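Local structure of putative type VI secretion protein (Escherichia coli, 6SK0) at residues A[503-508]-A[514-519]; A[735-738]-A[743-746]. The protein forms the trimeric spike at the tip of a type VI secretion system and probably carries a phospholipase effector into target cells. All coordinates share one frame; numbering follows the deposited sequence.

Contact 1: residues A[503-508]-A[514-519]; sequences KLRMED and HIKLST
The His514 ring lies flat against the start of the Glu507 side chain: Glu507 CB stands 3.2 Å from the ring centroid and 13° off its normal, a CH-pi contact over the face. His514 reaches this place because its CG sits between the backbone N and the carbonyl carbon (chi1 69°), which swings the imidazole over strand 503-507. At the ring's edge, in plane, comes Arg505, whose NE lies 3.1 Å from His514 CE1; guanidinium and ring stand 72° apart, so this is an edge contact without stacking. Over one face of the guanidinium passes the aliphatic part of Lys516, with CD 3.6 Å from Arg505 NH1. The two cationic ends, Arg505 NH2 and Lys516 NZ, remain 4.0 Å apart, two like charges close together. On the other face of the sheet, Leu504 and Ile515 run side by side, CD1 of the former 3.7 Å from CG2 of the latter, and Met506 CG packs alongside Ile515 CG1.

Six backbone hydrogen bonds fix this antiparallel register; the longest, His514 N to Glu507 O, spans 3.2 Å. The carboxylate of Glu507 turns away to Arg493, in a salt bridge, and to Thr492. Strand 493-497 pairs with the outer edge of 503-507 and strand 525-529 with that of 514-519, making the hairpin the inner part of an antiparallel sheet, whose Leu504 face packs on Leu504 of the second subunit and Met506 of the third, consistent with the trimeric beta-prism of a VgrG spike.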
loop_
_atom_site.group_PDB
_atom_site.type_symbol
_atom_site.label_atom_id
_atom_site.label_comp_id
_atom_site.label_asym_id
_atom_site.label_seq_id
_atom_site.Cartn_x
_atom_site.Cartn_y
_atom_site.Cartn_z
ATOM N N LYS A 503 17.124 -3.529 38.067
ATOM C CA LYS A 503 16.271 -2.886 39.047
ATOM C C LYS A 503 14.812 -3.068 38.678
ATOM O O LYS A 503 14.443 -3.110 37.503
ATOM C CB LYS A 503 16.600 -1.398 39.191
ATOM C CG LYS A 503 16.536 -0.627 37.906
ATOM C CD LYS A 503 16.751 0.850 38.147
ATOM C CE LYS A 503 18.058 1.104 38.865
ATOM N NZ LYS A 503 18.248 2.552 39.129
ATOM N N LEU A 504 13.997 -3.207 39.709
ATOM C CA LEU A 504 12.558 -3.027 39.627
ATOM C C LEU A 504 12.246 -1.873 40.569
ATOM O O LEU A 504 12.273 -2.033 41.792
ATOM C CB LEU A 504 11.805 -4.294 39.998
ATOM C CG LEU A 504 10.315 -4.101 40.261
ATOM C CD1 LEU A 504 9.627 -3.497 39.057
ATOM C CD2 LEU A 504 9.671 -5.410 40.643
ATOM N N ARG A 505 11.985 -0.707 40.004
ATOM C CA ARG A 505 11.720 0.495 40.775
ATOM C C ARG A 505 10.243 0.830 40.700
ATOM O O ARG A 505 9.657 0.840 39.614
ATOM C CB ARG A 505 12.560 1.665 40.267
ATOM C CG ARG A 505 12.430 2.914 41.101
ATOM C CD ARG A 505 13.395 3.985 40.641
ATOM N NE ARG A 505 12.904 4.693 39.466
ATOM C CZ ARG A 505 13.683 5.164 38.502
ATOM N NH1 ARG A 505 13.152 5.800 37.470
ATOM N NH2 ARG A 505 14.994 5.000 38.572
ATOM N N MET A 506 9.646 1.094 41.855
ATOM C CA MET A 506 8.265 1.541 41.951
ATOM C C MET A 506 8.257 2.911 42.607
ATOM O O MET A 506 8.663 3.050 43.763
ATOM C CB MET A 506 7.418 0.547 42.740
ATOM C CG MET A 506 7.233 -0.775 42.037
ATOM S SD MET A 506 6.026 -1.846 42.824
ATOM C CE MET A 506 5.967 -3.206 41.667
ATOM N N GLU A 507 7.818 3.915 41.865
ATOM C CA GLU A 507 7.735 5.279 42.357
ATOM C C GLU A 507 6.326 5.529 42.875
ATOM O O GLU A 507 5.357 5.406 42.124
ATOM C CB GLU A 507 8.097 6.270 41.257
ATOM C CG GLU A 507 7.746 7.700 41.569
ATOM C CD GLU A 507 8.555 8.255 42.719
ATOM O OE1 GLU A 507 9.724 8.632 42.506
ATOM O OE2 GLU A 507 8.022 8.321 43.839
ATOM N N ASP A 508 6.218 5.891 44.146
ATOM C CA ASP A 508 4.935 6.038 44.814
ATOM C C ASP A 508 4.403 7.458 44.834
ATOM O O ASP A 508 3.275 7.663 45.286
ATOM C CB ASP A 508 5.030 5.545 46.252
ATOM C CG ASP A 508 5.008 4.060 46.350
ATOM O OD1 ASP A 508 4.171 3.560 47.124
ATOM O OD2 ASP A 508 5.797 3.396 45.646
ATOM N N HIS A 514 5.279 5.481 38.897
ATOM C CA HIS A 514 5.821 4.746 37.773
ATOM C C HIS A 514 6.460 3.462 38.265
ATOM O O HIS A 514 6.802 3.315 39.438
ATOM C CB HIS A 514 6.822 5.579 36.957
ATOM C CG HIS A 514 8.107 5.875 37.661
ATOM N ND1 HIS A 514 9.020 4.900 37.996
ATOM C CD2 HIS A 514 8.651 7.048 38.054
ATOM C CE1 HIS A 514 10.058 5.459 38.588
ATOM N NE2 HIS A 514 9.862 6.761 38.631
ATOM N N ILE A 515 6.595 2.532 37.337
ATOM C CA ILE A 515 7.313 1.291 37.545
ATOM C C ILE A 515 8.391 1.216 36.484
ATOM O O ILE A 515 8.116 1.432 35.299
ATOM C CB ILE A 515 6.380 0.071 37.469
ATOM C CG1 ILE A 515 5.348 0.132 38.593
ATOM C CG2 ILE A 515 7.179 -1.214 37.519
ATOM C CD1 ILE A 515 4.310 -0.922 38.509
ATOM N N LYS A 516 9.613 0.941 36.904
ATOM C CA LYS A 516 10.730 0.787 35.989
ATOM C C LYS A 516 11.339 -0.588 36.196
ATOM O O LYS A 516 11.753 -0.930 37.306
ATOM C CB LYS A 516 11.770 1.884 36.198
ATOM C CG LYS A 516 12.971 1.743 35.308
ATOM C CD LYS A 516 14.023 2.766 35.649
ATOM C CE LYS A 516 14.389 3.586 34.440
ATOM N NZ LYS A 516 15.654 4.332 34.654
ATOM N N LEU A 517 11.365 -1.375 35.137
ATOM C CA LEU A 517 12.045 -2.658 35.099
ATOM C C LEU A 517 13.189 -2.506 34.113
ATOM O O LEU A 517 12.960 -2.397 32.906
ATOM C CB LEU A 517 11.085 -3.762 34.681
ATOM C CG LEU A 517 11.503 -5.200 34.941
ATOM C CD1 LEU A 517 11.810 -5.412 36.411
ATOM C CD2 LEU A 517 10.401 -6.122 34.474
ATOM N N SER A 518 14.413 -2.471 34.617
ATOM C CA SER A 518 15.530 -2.048 33.790
ATOM C C SER A 518 16.735 -2.947 34.001
ATOM O O SER A 518 17.091 -3.267 35.137
ATOM C CB SER A 518 15.901 -0.592 34.087
ATOM O OG SER A 518 17.102 -0.232 33.444
ATOM N N THR A 519 17.357 -3.339 32.900
ATOM C CA THR A 519 18.647 -4.001 32.909
ATOM C C THR A 519 19.645 -3.142 32.149
ATOM O O THR A 519 19.278 -2.386 31.246
ATOM C CB THR A 519 18.563 -5.414 32.298
ATOM O OG1 THR A 519 19.845 -6.040 32.359
ATOM C CG2 THR A 519 18.108 -5.368 30.856
#

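Contact 2: residues A[735-738]-A[743-746]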
loop_
_atom_site.group_PDB
_atom_site.type_symbol
_atom_site.label_atom_id
_atom_site.label_comp_id
_atom_site.label_asym_id
_atom_site.label_seq_id
_atom_site.Cartn_x
_atom_site.Cartn_y
_atom_site.Cartn_z
ATOM N N TYR A 735 -18.422 3.920 -45.548
ATOM C CA TYR A 735 -17.165 3.379 -45.074
ATOM C C TYR A 735 -16.042 3.741 -46.029
ATOM O O TYR A 735 -16.258 3.969 -47.221
ATOM C CB TYR A 735 -17.225 1.861 -44.891
ATOM C CG TYR A 735 -17.355 1.115 -46.183
ATOM C CD1 TYR A 735 -18.599 0.842 -46.716
ATOM C CD2 TYR A 735 -16.234 0.696 -46.881
ATOM C CE1 TYR A 735 -18.726 0.169 -47.899
ATOM C CE2 TYR A 735 -16.354 0.025 -48.068
ATOM C CZ TYR A 735 -17.603 -0.237 -48.572
ATOM O OH TYR A 735 -17.732 -0.908 -49.756
ATOM N N ILE A 736 -14.840 3.791 -45.481
ATOM C CA ILE A 736 -13.611 3.854 -46.248
ATOM C C ILE A 736 -12.769 2.669 -45.822
ATOM O O ILE A 736 -12.475 2.507 -44.633
ATOM C CB ILE A 736 -12.859 5.171 -46.030
ATOM C CG1 ILE A 736 -13.718 6.344 -46.489
ATOM C CG2 ILE A 736 -11.545 5.142 -46.761
ATOM C CD1 ILE A 736 -13.096 7.665 -46.253
ATOM N N LYS A 737 -12.402 1.831 -46.777
ATOM C CA LYS A 737 -11.615 0.646 -46.498
ATOM C C LYS A 737 -10.313 0.700 -47.277
ATOM O O LYS A 737 -10.315 0.900 -48.493
ATOM C CB LYS A 737 -12.385 -0.622 -46.832
ATOM C CG LYS A 737 -11.603 -1.876 -46.558
ATOM C CD LYS A 737 -12.302 -3.087 -47.107
ATOM C CE LYS A 737 -13.736 -3.146 -46.641
ATOM N NZ LYS A 737 -14.535 -4.104 -47.452
ATOM N N LEU A 738 -9.213 0.542 -46.566
ATOM C CA LEU A 738 -7.895 0.360 -47.149
ATOM C C LEU A 738 -7.514 -1.089 -46.900
ATOM O O LEU A 738 -7.305 -1.488 -45.751
ATOM C CB LEU A 738 -6.879 1.310 -46.529
ATOM C CG LEU A 738 -6.820 2.760 -46.988
ATOM C CD1 LEU A 738 -8.052 3.507 -46.569
ATOM C CD2 LEU A 738 -5.577 3.435 -46.431
ATOM N N ILE A 743 -8.211 1.144 -52.233
ATOM C CA ILE A 743 -9.003 2.040 -51.412
ATOM C C ILE A 743 -10.436 1.947 -51.894
ATOM O O ILE A 743 -10.706 2.100 -53.088
ATOM C CB ILE A 743 -8.494 3.487 -51.485
ATOM C CG1 ILE A 743 -7.014 3.549 -51.136
ATOM C CG2 ILE A 743 -9.310 4.370 -50.578
ATOM C CD1 ILE A 743 -6.425 4.922 -51.229
ATOM N N GLU A 744 -11.348 1.690 -50.972
ATOM C CA GLU A 744 -12.761 1.577 -51.282
ATOM C C GLU A 744 -13.528 2.587 -50.447
ATOM O O GLU A 744 -13.445 2.574 -49.215
ATOM C CB GLU A 744 -13.255 0.158 -51.024
ATOM C CG GLU A 744 -14.682 -0.085 -51.419
ATOM C CD GLU A 744 -15.051 -1.550 -51.326
ATOM O OE1 GLU A 744 -14.159 -2.401 -51.510
ATOM O OE2 GLU A 744 -16.229 -1.854 -51.059
ATOM N N LEU A 745 -14.250 3.467 -51.114
ATOM C CA LEU A 745 -15.153 4.415 -50.478
ATOM C C LEU A 745 -16.561 3.975 -50.838
ATOM O O LEU A 745 -16.997 4.131 -51.980
ATOM C CB LEU A 745 -14.887 5.839 -50.935
ATOM C CG LEU A 745 -13.686 6.560 -50.350
ATOM C CD1 LEU A 745 -12.437 6.142 -51.073
ATOM C CD2 LEU A 745 -13.893 8.042 -50.477
ATOM N N GLY A 746 -17.258 3.401 -49.874
ATOM C CA GLY A 746 -18.608 2.961 -50.112
ATOM C C GLY A 746 -19.586 3.687 -49.227
ATOM O O GLY A 746 -19.334 3.870 -48.037
#
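The Tyr735 ring has the backbone of Gly746 over one face: the amide N stands 3.8 Å above the plane near its centre, and Gly746 CA lies 3.9 Å from the centroid, 25° off the normal, in a CH-pi contact. With CG set between the backbone N and the carbonyl carbon (chi1 68°), the ring is put across the neighbouring strand, and the glycine, which has no side chain, lets it settle directly on the main chain. At the ring's edge, in plane, is the carboxyl carbon of Glu744; ring and carboxylate planes are 62° apart. The extended Glu744 chain also brings its CG 3.7 Å from Tyr735 CE2. The modelled approach of the tyrosine hydroxyl to this carboxylate is too close to be reliable, so its details remain doubtful.

On the same face, Lys737 projects beside Glu744, but NZ and OE1 are 4.4 Å apart, beyond a salt bridge. The reverse face is apolar: Ile736 and Leu745 lie side by side, with Ile736 CG1 3.9 Å from Leu745 CG, and Leu738 meets Ile743 more loosely. Four backbone hydrogen bonds hold the hairpin, that from Tyr735 N to Gly746 O measuring 2.7 Å.

Chemically, the two faces are divided. Ile736 packs against Ile736 of both other subunits, an apolar contact at the heart of the trimer, while strand 742-746 continues as a parallel pairing with a strand of the second subunit, as would fit an intertwined beta-prism spike. The Glu744 carboxylate forms a salt bridge with Lys754 of that subunit, whose positive charge would be expected to favour the ionised acid. The polar face thus carries a link between chains, and the buried aliphatic face packs against the other chains, probably away from solvent.

How the contacts relate
Followed from the N terminus, contact 1 comes first, its two strands closing a short turn of five residues. The chain then completes the surrounding antiparallel sheet, passes through helices 578-600 and 608-618, and runs along a succession of short strands before contact 2 closes a tight two-residue turn between strands 734-739 and 742-746. The two loops follow in series, neither nesting nor crossing. The centres of contact 1 and contact 2 are about 90 Å apart, on opposite sides of the chain's centre, and the hairpins do not touch. Each joins two strands adjacent in sequence, and both also pack against the other two subunits, so intersubunit packing is present on both sides of the chain's centre.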